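Side-chain contacts in SOXX (Paracoccus pantotrophus, PDB 2C1D), which is a c-type cytochrome subunit of the SoxXA heme enzyme that initiates chemotrophic sulfur oxidation, and probably transfers electrons through its heme c: residues T34-A37 against L38-V42; D68-E72 against A73-G77; A80-K83 against M84-G88. All coordinates share one frame; numbering follows the deposited sequence.

Overall arrangement
All three contacts are local turns or helix ends lying in series along a cytochrome c chain, and all three touch the same heme c, whose iron is bound by His-45 and Met-91. Contact 1 holds Cys-41, one of the two cysteines bound covalently to the heme, and sits across the chain's centre from the other two; its centre is about 20 Å from that of contact 2 and about 18 Å from that of contact 3. Contacts 2 and 3 share helix 72-81, at its start and its end, with centres about 13 Å apart. They meet at the heme propionate side, where Trp-70 CZ2 packs 3.7 Å from Phe-86 CZ.

Contact 1 of 3, residues T34-A37 against L38-V42; sequences TTNA and LGNCV. With HEC (heme c), chain O.
Leu-38 closes a type I beta turn that begins at Thr-35: its N donates to Thr-35 O at 3.0 Å, reaching that oxygen from above the carbonyl plane. The Leu-38 side chain lies alongside that of Thr-35, both pointing the same way, with CD1 4.1 Å from Thr-35 CB. A water donates to Leu-38 O at 2.6 Å and also to Asn-36 O. Gly-39, its backbone bonded to Ile-32, takes the chain past the turn. At Asn-40 the backbone N gives Thr-35 O a second, weak bond, and the backbone sets CB 3.3 Å from Asn-36 O. With CG anti to its own N (chi1 -162°), the Asn-40 amide extends toward Asn-36, OD1 lying 3.6 Å from Asn-36 CA and the two amide planes 48° apart. A second water donates to both amides, 2.9 Å from Asn-36 OD1, which also takes a weak bond from Arg-193 of the SoxA chain. Cys-41 forms the thioether, SG to heme CAB at 1.9 Å; with Cys-44 and His-45 it makes up the CXXCH motif of c-type cytochromes. Val-42 meets Thr-34 again, CG1 to CG2 at 4.0 Å, while Thr-34 OG1 is bonded to Val-30 O in helix 26-33. Thr-35 O, bonded to Leu-38 N and weakly to Asn-40 N, and the two waters probably help to steady the chain just ahead of the thioether.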
loop_
_atom_site.group_PDB
_atom_site.type_symbol
_atom_site.label_atom_id
_atom_site.label_comp_id
_atom_site.label_asym_id
_atom_site.label_seq_id
_atom_site.Cartn_x
_atom_site.Cartn_y
_atom_site.Cartn_z
ATOM N N THR B 34 -0.311 -11.415 -20.374
ATOM C CA THR B 34 0.010 -9.996 -20.551
ATOM C C THR B 34 -1.210 -9.098 -20.423
ATOM O O THR B 34 -1.171 -7.902 -20.783
ATOM C CB THR B 34 0.676 -9.800 -21.888
ATOM O OG1 THR B 34 -0.168 -10.306 -22.938
ATOM C CG2 THR B 34 1.964 -10.655 -21.970
ATOM N N THR B 35 -2.288 -9.673 -19.884
ATOM C CA THR B 35 -3.511 -8.936 -19.634
ATOM C C THR B 35 -3.670 -8.800 -18.115
ATOM O O THR B 35 -3.621 -9.805 -17.376
ATOM C CB THR B 35 -4.724 -9.653 -20.263
ATOM O OG1 THR B 35 -4.563 -9.750 -21.696
ATOM C CG2 THR B 35 -6.005 -8.820 -20.045
ATOM N N ASN B 36 -3.872 -7.566 -17.655
ATOM C CA ASN B 36 -3.851 -7.259 -16.220
ATOM C C ASN B 36 -4.856 -8.048 -15.357
ATOM O O ASN B 36 -4.565 -8.426 -14.228
ATOM C CB ASN B 36 -4.037 -5.749 -15.995
ATOM C CG ASN B 36 -2.938 -4.913 -16.652
ATOM O OD1 ASN B 36 -2.010 -5.444 -17.260
ATOM N ND2 ASN B 36 -3.068 -3.592 -16.565
ATOM N N ALA B 37 -6.031 -8.303 -15.888
ATOM C CA ALA B 37 -7.086 -8.910 -15.098
ATOM C C ALA B 37 -7.017 -10.420 -15.206
ATOM O O ALA B 37 -7.801 -11.098 -14.590
ATOM C CB ALA B 37 -8.441 -8.426 -15.576
ATOM N N LEU B 38 -6.099 -10.940 -16.019
ATOM C CA LEU B 38 -5.959 -12.383 -16.170
ATOM C C LEU B 38 -4.682 -12.855 -15.466
ATOM O O LEU B 38 -4.614 -12.799 -14.245
ATOM C CB LEU B 38 -6.048 -12.767 -17.649
ATOM C CG LEU B 38 -7.369 -12.412 -18.351
ATOM C CD1 LEU B 38 -7.296 -12.775 -19.834
ATOM C CD2 LEU B 38 -8.598 -13.093 -17.656
ATOM N N GLY B 39 -3.673 -13.286 -16.201
ATOM C CA GLY B 39 -2.450 -13.795 -15.584
ATOM C C GLY B 39 -1.624 -12.711 -14.930
ATOM O O GLY B 39 -1.060 -12.910 -13.852
ATOM N N ASN B 40 -1.553 -11.558 -15.603
ATOM C CA ASN B 40 -0.806 -10.401 -15.116
ATOM C C ASN B 40 0.628 -10.783 -14.730
ATOM O O ASN B 40 1.207 -10.208 -13.807
ATOM C CB ASN B 40 -1.559 -9.757 -13.946
ATOM C CG ASN B 40 -1.107 -8.329 -13.658
ATOM O OD1 ASN B 40 -0.657 -7.604 -14.547
ATOM N ND2 ASN B 40 -1.250 -7.917 -12.408
ATOM N N CYS B 41 1.175 -11.765 -15.448
ATOM C CA CYS B 41 2.481 -12.356 -15.144
ATOM C C CYS B 41 3.602 -11.312 -15.240
ATOM O O CYS B 41 4.544 -11.330 -14.469
ATOM C CB CYS B 41 2.780 -13.459 -16.142
ATOM S SG CYS B 41 1.480 -14.723 -16.316
ATOM N N VAL B 42 3.462 -10.420 -16.209
ATOM C CA VAL B 42 4.427 -9.370 -16.465
ATOM C C VAL B 42 4.474 -8.287 -15.392
ATOM O O VAL B 42 5.386 -7.457 -15.428
ATOM C CB VAL B 42 4.241 -8.714 -17.866
ATOM C CG1 VAL B 42 4.531 -9.721 -18.987
ATOM C CG2 VAL B 42 2.866 -8.127 -18.034
HETATM FE FE HEC O . 5.688 -16.331 -11.284
HETATM C CHA HEC O . 8.302 -18.207 -10.148
HETATM C CHB HEC O . 5.448 -18.269 -14.048
HETATM C CHC HEC O . 2.924 -14.613 -12.220
HETATM C CHD HEC O . 6.151 -14.075 -8.696
HETATM N NA HEC O . 6.679 -17.965 -11.958
HETATM C C1A HEC O . 7.761 -18.542 -11.362
HETATM C C2A HEC O . 8.232 -19.593 -12.236
HETATM C C3A HEC O . 7.445 -19.617 -13.330
HETATM C C4A HEC O . 6.442 -18.582 -13.155
HETATM C CMA HEC O . 7.501 -20.526 -14.572
HETATM C CAA HEC O . 9.424 -20.487 -11.887
HETATM C CBA HEC O . 10.734 -19.712 -11.901
HETATM C CGA HEC O . 11.173 -19.702 -13.316
HETATM O O1A HEC O . 11.508 -20.803 -13.804
HETATM O O2A HEC O . 11.186 -18.627 -13.961
HETATM N NB HEC O . 4.459 -16.401 -12.832
HETATM C C1B HEC O . 4.477 -17.336 -13.845
HETATM C C2B HEC O . 3.281 -17.180 -14.655
HETATM C C3B HEC O . 2.583 -16.153 -14.162
HETATM C C4B HEC O . 3.308 -15.666 -13.001
HETATM C CMB HEC O . 2.968 -18.007 -15.910
HETATM C CAB HEC O . 1.223 -15.627 -14.710
HETATM C CBB HEC O . 0.295 -16.642 -14.794
HETATM N NC HEC O . 4.699 -14.613 -10.593
HETATM C C1C HEC O . 3.574 -14.102 -11.136
HETATM C C2C HEC O . 3.251 -12.872 -10.415
HETATM C C3C HEC O . 4.057 -12.800 -9.343
HETATM C C4C HEC O . 5.057 -13.851 -9.510
HETATM C CMC HEC O . 1.950 -12.076 -10.604
HETATM C CAC HEC O . 4.119 -11.707 -8.215
HETATM C CBC HEC O . 3.026 -11.419 -7.494
HETATM N ND HEC O . 7.006 -16.172 -9.648
HETATM C C1D HEC O . 7.036 -15.136 -8.725
HETATM C C2D HEC O . 8.132 -15.362 -7.809
HETATM C C3D HEC O . 8.800 -16.661 -8.276
HETATM C C4D HEC O . 8.039 -17.073 -9.422
HETATM C CMD HEC O . 8.565 -14.485 -6.602
HETATM C CAD HEC O . 10.044 -17.391 -7.692
HETATM C CBD HEC O . 9.558 -18.408 -6.661
HETATM C CGD HEC O . 10.204 -18.202 -5.306
HETATM O O1D HEC O . 9.522 -17.658 -4.372
HETATM O O2D HEC O . 11.406 -18.590 -5.197
HETATM O O HOH W 1 -0.561 -7.960 -17.515
HETATM O O HOH W 2 -4.782 -11.034 -12.340
#

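Contact 2 of 3, residues D68-E72 against A73-G77; sequences DRWTE and AQLRG. With HEC (heme c), chain O.
Thr-71 and Gln-74 grip each other in a capping box at the start of helix 72-81. Gln-74 N donates to Thr-71 OG1 at 3.2 Å, and Thr-71 N returns a nearly straight bond to Gln-74 OE1 at 3.0 Å. Placing Thr-71 OG1 between its own N and carbonyl carbon (chi1 63°) aims it at the helix's first turn. Beside the box the packing is close: Trp-70 CB lies 3.5 Å from Leu-75 CD2, and the Gln-74 amide meets the indole at its edge, the two planes 79° apart. With an alanine at Gln-74, Thr-71 N would probably lose its acceptor and a gap open beside the indole. The solvent side is the exposed Glu-72, whose OE2 is bridged on its anti side to Arg-76 NH2 at 3.0 Å; Arg-76 itself is buried against helix 122-133, with a second salt bridge to Glu-126. At the heme, Trp-70 NE1 and Arg-69 NE both donate to propionate O1A, at 2.7 and 3.0 Å, while Arg-69 NH2 reaches O2A; NH1, bonded to Asp-64 O, helps hold the guanidinium there. Three N-H groups thus hold this propionate, and the arginine's charge probably helps to stabilise it as the anion.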
loop_
_atom_site.group_PDB
_atom_site.type_symbol
_atom_site.label_atom_id
_atom_site.label_comp_id
_atom_site.label_asym_id
_atom_site.label_seq_id
_atom_site.Cartn_x
_atom_site.Cartn_y
_atom_site.Cartn_z
ATOM N N ASP B 68 12.907 -24.814 -20.635
ATOM C CA ASP B 68 14.091 -25.662 -20.397
ATOM C C ASP B 68 14.236 -26.114 -18.946
ATOM O O ASP B 68 14.832 -27.160 -18.675
ATOM C CB ASP B 68 15.397 -24.893 -20.701
ATOM C CG ASP B 68 15.534 -24.446 -22.151
ATOM O OD1 ASP B 68 15.383 -25.288 -23.081
ATOM O OD2 ASP B 68 15.851 -23.255 -22.447
ATOM N N ARG B 69 13.767 -25.293 -18.007
ATOM C CA ARG B 69 13.989 -25.522 -16.585
ATOM C C ARG B 69 12.977 -26.474 -15.971
ATOM O O ARG B 69 13.242 -27.080 -14.916
ATOM C CB ARG B 69 13.923 -24.193 -15.817
ATOM C CG ARG B 69 14.914 -23.130 -16.287
ATOM C CD ARG B 69 15.078 -21.939 -15.319
ATOM N NE ARG B 69 13.995 -20.958 -15.450
ATOM C CZ ARG B 69 13.970 -19.963 -16.334
ATOM N NH1 ARG B 69 14.961 -19.796 -17.201
ATOM N NH2 ARG B 69 12.940 -19.120 -16.360
ATOM N N TRP B 70 11.807 -26.577 -16.611
ATOM C CA TRP B 70 10.692 -27.346 -16.071
ATOM C C TRP B 70 10.020 -28.181 -17.150
ATOM O O TRP B 70 9.964 -27.788 -18.310
ATOM C CB TRP B 70 9.631 -26.409 -15.478
ATOM C CG TRP B 70 10.154 -25.402 -14.529
ATOM C CD1 TRP B 70 10.458 -24.112 -14.804
ATOM C CD2 TRP B 70 10.444 -25.600 -13.148
ATOM N NE1 TRP B 70 10.916 -23.484 -13.673
ATOM C CE2 TRP B 70 10.904 -24.374 -12.637
ATOM C CE3 TRP B 70 10.346 -26.694 -12.277
ATOM C CZ2 TRP B 70 11.283 -24.212 -11.316
ATOM C CZ3 TRP B 70 10.698 -26.539 -10.971
ATOM C CH2 TRP B 70 11.173 -25.299 -10.493
ATOM N N THR B 71 9.476 -29.322 -16.747
ATOM C CA THR B 71 8.636 -30.125 -17.633
ATOM C C THR B 71 7.266 -29.468 -17.703
ATOM O O THR B 71 6.895 -28.693 -16.817
ATOM C CB THR B 71 8.428 -31.545 -17.089
ATOM O OG1 THR B 71 7.734 -31.482 -15.852
ATOM C CG2 THR B 71 9.759 -32.257 -16.741
ATOM N N GLU B 72 6.507 -29.823 -18.729
ATOM C CA GLU B 72 5.097 -29.454 -18.810
ATOM C C GLU B 72 4.369 -29.617 -17.475
ATOM O O GLU B 72 3.670 -28.698 -17.039
ATOM C CB GLU B 72 4.404 -30.271 -19.899
ATOM C CG GLU B 72 2.914 -30.011 -20.057
ATOM C CD GLU B 72 2.285 -30.883 -21.124
ATOM O OE1 GLU B 72 2.990 -31.664 -21.772
ATOM O OE2 GLU B 72 1.067 -30.805 -21.303
ATOM N N ALA B 73 4.543 -30.757 -16.811
ATOM C CA ALA B 73 3.801 -31.043 -15.583
ATOM C C ALA B 73 4.206 -30.119 -14.451
ATOM O O ALA B 73 3.386 -29.694 -13.638
ATOM C CB ALA B 73 4.009 -32.494 -15.151
ATOM N N GLN B 74 5.491 -29.842 -14.362
ATOM C CA GLN B 74 5.961 -28.885 -13.368
ATOM C C GLN B 74 5.364 -27.496 -13.629
ATOM O O GLN B 74 4.954 -26.823 -12.702
ATOM C CB GLN B 74 7.480 -28.852 -13.361
ATOM C CG GLN B 74 8.028 -30.125 -12.742
ATOM C CD GLN B 74 9.529 -30.305 -12.887
ATOM O OE1 GLN B 74 10.143 -29.893 -13.880
ATOM N NE2 GLN B 74 10.117 -30.949 -11.893
ATOM N N LEU B 75 5.342 -27.088 -14.896
ATOM C CA LEU B 75 4.877 -25.762 -15.265
ATOM C C LEU B 75 3.397 -25.650 -14.918
ATOM O O LEU B 75 2.977 -24.642 -14.389
ATOM C CB LEU B 75 5.147 -25.469 -16.740
ATOM C CG LEU B 75 6.620 -25.325 -17.159
ATOM C CD1 LEU B 75 6.759 -25.341 -18.664
ATOM C CD2 LEU B 75 7.243 -24.053 -16.589
ATOM N N ARG B 76 2.621 -26.714 -15.147
ATOM C CA ARG B 76 1.184 -26.697 -14.824
ATOM C C ARG B 76 0.967 -26.462 -13.346
ATOM O O ARG B 76 0.160 -25.620 -12.937
ATOM C CB ARG B 76 0.525 -28.011 -15.279
ATOM C CG ARG B 76 -0.934 -28.221 -14.884
ATOM C CD ARG B 76 -1.504 -29.538 -15.435
ATOM N NE ARG B 76 -1.450 -29.536 -16.891
ATOM C CZ ARG B 76 -0.687 -30.320 -17.655
ATOM N NH1 ARG B 76 0.148 -31.229 -17.152
ATOM N NH2 ARG B 76 -0.757 -30.178 -18.961
ATOM N N GLY B 77 1.715 -27.202 -12.532
ATOM C CA GLY B 77 1.618 -27.067 -11.099
ATOM C C GLY B 77 2.055 -25.696 -10.589
ATOM O O GLY B 77 1.475 -25.210 -9.648
HETATM FE FE HEC O . 5.688 -16.331 -11.284
HETATM C CHA HEC O . 8.302 -18.207 -10.148
HETATM C CHB HEC O . 5.448 -18.269 -14.048
HETATM C CHC HEC O . 2.924 -14.613 -12.220
HETATM C CHD HEC O . 6.151 -14.075 -8.696
HETATM N NA HEC O . 6.679 -17.965 -11.958
HETATM C C1A HEC O . 7.761 -18.542 -11.362
HETATM C C2A HEC O . 8.232 -19.593 -12.236
HETATM C C3A HEC O . 7.445 -19.617 -13.330
HETATM C C4A HEC O . 6.442 -18.582 -13.155
HETATM C CMA HEC O . 7.501 -20.526 -14.572
HETATM C CAA HEC O . 9.424 -20.487 -11.887
HETATM C CBA HEC O . 10.734 -19.712 -11.901
HETATM C CGA HEC O . 11.173 -19.702 -13.316
HETATM O O1A HEC O . 11.508 -20.803 -13.804
HETATM O O2A HEC O . 11.186 -18.627 -13.961
HETATM N NB HEC O . 4.459 -16.401 -12.832
HETATM C C1B HEC O . 4.477 -17.336 -13.845
HETATM C C2B HEC O . 3.281 -17.180 -14.655
HETATM C C3B HEC O . 2.583 -16.153 -14.162
HETATM C C4B HEC O . 3.308 -15.666 -13.001
HETATM C CMB HEC O . 2.968 -18.007 -15.910
HETATM C CAB HEC O . 1.223 -15.627 -14.710
HETATM C CBB HEC O . 0.295 -16.642 -14.794
HETATM N NC HEC O . 4.699 -14.613 -10.593
HETATM C C1C HEC O . 3.574 -14.102 -11.136
HETATM C C2C HEC O . 3.251 -12.872 -10.415
HETATM C C3C HEC O . 4.057 -12.800 -9.343
HETATM C C4C HEC O . 5.057 -13.851 -9.510
HETATM C CMC HEC O . 1.950 -12.076 -10.604
HETATM C CAC HEC O . 4.119 -11.707 -8.215
HETATM C CBC HEC O . 3.026 -11.419 -7.494
HETATM N ND HEC O . 7.006 -16.172 -9.648
HETATM C C1D HEC O . 7.036 -15.136 -8.725
HETATM C C2D HEC O . 8.132 -15.362 -7.809
HETATM C C3D HEC O . 8.800 -16.661 -8.276
HETATM C C4D HEC O . 8.039 -17.073 -9.422
HETATM C CMD HEC O . 8.565 -14.485 -6.602
HETATM C CAD HEC O . 10.044 -17.391 -7.692
HETATM C CBD HEC O . 9.558 -18.408 -6.661
HETATM C CGD HEC O . 10.204 -18.202 -5.306
HETATM O O1D HEC O . 9.522 -17.658 -4.372
HETATM O O2D HEC O . 11.406 -18.590 -5.197
#

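Contact 3 of 3, residues A80-K83 against M84-G88; sequences ANAK and MTFEG. With HEC (heme c), chain O.
Asn-81 O and Met-84 N start the turn, 3.1 Å apart in a hydrogen bond whose donor stands above the carbonyl plane. One residue on, Ala-82 O accepts twice: from Thr-85 N at 3.0 Å, again from above the plane, and from Phe-86 N at 2.9 Å, nearly in line with the carbonyl and almost straight at 175°. Helix 72-81 gives way here to a short 3-10 segment, and the chain turns out into the loop around this doubly used oxygen. The backbones touch once more where Lys-83 CA points its hydrogen at Phe-86 O. A water lies 2.8 Å from Asn-81 O and is also hydrogen-bonded to Thr-85 OG1, linking the two.

Among the side chains, Asn-81 and Met-84 meet at an oblique angle, CG to CG, at 4.0 Å. Asn-81 OD1 also takes a weak bond from Lys-83 N. In this cytochrome c domain the loop beyond the turn leads to Met-91, an axial ligand of the heme iron, and Ala-82 lies about 4 Å from it, side chain to side chain. Lys-83 reaches back to the same residue, with NZ bonded to Met-91 O.

Phe-86 carries the heme side of the contact. Its first torsion (chi1 -47°) puts CG beside the backbone N, anti to the carbonyl carbon, and from there the ring lies against a heme propionate. Thr-85 CG2 sits over the centre of one face, 3.6 Å above the plane, and the propionate carbon CBD covers the opposite face, offset toward the rim. The ring's CZ also lies 3.9 Å from heme CAA, the first carbon of the other propionate.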
loop_
_atom_site.group_PDB
_atom_site.type_symbol
_atom_site.label_atom_id
_atom_site.label_comp_id
_atom_site.label_asym_id
_atom_site.label_seq_id
_atom_site.Cartn_x
_atom_site.Cartn_y
_atom_site.Cartn_z
ATOM N N ALA B 80 -0.854 -23.211 -11.699
ATOM C CA ALA B 80 -2.051 -23.477 -10.909
ATOM C C ALA B 80 -1.855 -23.083 -9.462
ATOM O O ALA B 80 -2.730 -22.475 -8.849
ATOM C CB ALA B 80 -2.471 -24.965 -10.996
ATOM N N ASN B 81 -0.720 -23.454 -8.893
ATOM C CA ASN B 81 -0.452 -23.079 -7.511
ATOM C C ASN B 81 1.043 -23.191 -7.178
ATOM O O ASN B 81 1.531 -24.262 -6.807
ATOM C CB ASN B 81 -1.287 -23.897 -6.545
ATOM C CG ASN B 81 -1.210 -23.377 -5.122
ATOM O OD1 ASN B 81 -0.337 -22.561 -4.783
ATOM N ND2 ASN B 81 -2.107 -23.858 -4.272
ATOM N N ALA B 82 1.747 -22.061 -7.290
ATOM C CA ALA B 82 3.198 -22.045 -7.195
ATOM C C ALA B 82 3.663 -22.349 -5.789
ATOM O O ALA B 82 4.783 -22.831 -5.605
ATOM C CB ALA B 82 3.755 -20.731 -7.681
ATOM N N LYS B 83 2.809 -22.100 -4.804
ATOM C CA LYS B 83 3.083 -22.442 -3.409
ATOM C C LYS B 83 3.342 -23.924 -3.150
ATOM O O LYS B 83 3.870 -24.275 -2.094
ATOM C CB LYS B 83 1.930 -21.993 -2.510
ATOM C CG LYS B 83 1.852 -20.471 -2.295
ATOM C CD LYS B 83 0.745 -19.810 -3.122
ATOM C CE LYS B 83 0.354 -18.422 -2.585
ATOM N NZ LYS B 83 1.464 -17.426 -2.589
ATOM N N MET B 84 2.957 -24.793 -4.082
ATOM C CA MET B 84 3.197 -26.237 -3.920
ATOM C C MET B 84 4.583 -26.642 -4.418
ATOM O O MET B 84 5.013 -27.786 -4.225
ATOM C CB MET B 84 2.134 -27.057 -4.659
ATOM C CG MET B 84 0.708 -26.813 -4.214
ATOM S SD MET B 84 0.384 -27.274 -2.527
ATOM C CE MET B 84 0.277 -29.113 -2.638
ATOM N N THR B 85 5.255 -25.712 -5.082
ATOM C CA THR B 85 6.633 -25.889 -5.522
ATOM C C THR B 85 7.576 -25.046 -4.642
ATOM O O THR B 85 8.612 -25.538 -4.181
ATOM C CB THR B 85 6.752 -25.479 -7.000
ATOM O OG1 THR B 85 6.027 -26.398 -7.834
ATOM C CG2 THR B 85 8.180 -25.565 -7.519
ATOM N N PHE B 86 7.213 -23.780 -4.412
ATOM C CA PHE B 86 8.036 -22.834 -3.645
ATOM C C PHE B 86 7.254 -22.370 -2.437
ATOM O O PHE B 86 6.428 -21.458 -2.545
ATOM C CB PHE B 86 8.387 -21.606 -4.478
ATOM C CG PHE B 86 8.873 -21.896 -5.870
ATOM C CD1 PHE B 86 8.047 -21.678 -6.962
ATOM C CD2 PHE B 86 10.180 -22.293 -6.101
ATOM C CE1 PHE B 86 8.494 -21.903 -8.250
ATOM C CE2 PHE B 86 10.641 -22.509 -7.395
ATOM C CZ PHE B 86 9.805 -22.315 -8.470
ATOM N N GLU B 87 7.500 -22.987 -1.287
ATOM C CA GLU B 87 6.708 -22.730 -0.081
ATOM C C GLU B 87 6.770 -21.255 0.315
ATOM O O GLU B 87 7.851 -20.662 0.333
ATOM C CB GLU B 87 7.213 -23.596 1.086
ATOM C CG GLU B 87 6.389 -23.514 2.371
ATOM C CD GLU B 87 6.722 -24.635 3.361
ATOM O OE1 GLU B 87 7.934 -24.881 3.627
ATOM O OE2 GLU B 87 5.768 -25.279 3.882
ATOM N N GLY B 88 5.605 -20.676 0.604
ATOM C CA GLY B 88 5.483 -19.280 0.997
ATOM C C GLY B 88 5.756 -18.246 -0.087
ATOM O O GLY B 88 5.889 -17.081 0.223
HETATM FE FE HEC O . 5.688 -16.331 -11.284
HETATM C CHA HEC O . 8.302 -18.207 -10.148
HETATM C CHB HEC O . 5.448 -18.269 -14.048
HETATM C CHC HEC O . 2.924 -14.613 -12.220
HETATM C CHD HEC O . 6.151 -14.075 -8.696
HETATM N NA HEC O . 6.679 -17.965 -11.958
HETATM C C1A HEC O . 7.761 -18.542 -11.362
HETATM C C2A HEC O . 8.232 -19.593 -12.236
HETATM C C3A HEC O . 7.445 -19.617 -13.330
HETATM C C4A HEC O . 6.442 -18.582 -13.155
HETATM C CMA HEC O . 7.501 -20.526 -14.572
HETATM C CAA HEC O . 9.424 -20.487 -11.887
HETATM C CBA HEC O . 10.734 -19.712 -11.901
HETATM C CGA HEC O . 11.173 -19.702 -13.316
HETATM O O1A HEC O . 11.508 -20.803 -13.804
HETATM O O2A HEC O . 11.186 -18.627 -13.961
HETATM N NB HEC O . 4.459 -16.401 -12.832
HETATM C C1B HEC O . 4.477 -17.336 -13.845
HETATM C C2B HEC O . 3.281 -17.180 -14.655
HETATM C C3B HEC O . 2.583 -16.153 -14.162
HETATM C C4B HEC O . 3.308 -15.666 -13.001
HETATM C CMB HEC O . 2.968 -18.007 -15.910
HETATM C CAB HEC O . 1.223 -15.627 -14.710
HETATM C CBB HEC O . 0.295 -16.642 -14.794
HETATM N NC HEC O . 4.699 -14.613 -10.593
HETATM C C1C HEC O . 3.574 -14.102 -11.136
HETATM C C2C HEC O . 3.251 -12.872 -10.415
HETATM C C3C HEC O . 4.057 -12.800 -9.343
HETATM C C4C HEC O . 5.057 -13.851 -9.510
HETATM C CMC HEC O . 1.950 -12.076 -10.604
HETATM C CAC HEC O . 4.119 -11.707 -8.215
HETATM C CBC HEC O . 3.026 -11.419 -7.494
HETATM N ND HEC O . 7.006 -16.172 -9.648
HETATM C C1D HEC O . 7.036 -15.136 -8.725
HETATM C C2D HEC O . 8.132 -15.362 -7.809
HETATM C C3D HEC O . 8.800 -16.661 -8.276
HETATM C C4D HEC O . 8.039 -17.073 -9.422
HETATM C CMD HEC O . 8.565 -14.485 -6.602
HETATM C CAD HEC O . 10.044 -17.391 -7.692
HETATM C CBD HEC O . 9.558 -18.408 -6.661
HETATM C CGD HEC O . 10.204 -18.202 -5.306
HETATM O O1D HEC O . 9.522 -17.658 -4.372
HETATM O O2D HEC O . 11.406 -18.590 -5.197
HETATM O O HOH W 3 3.316 -26.260 -7.722
#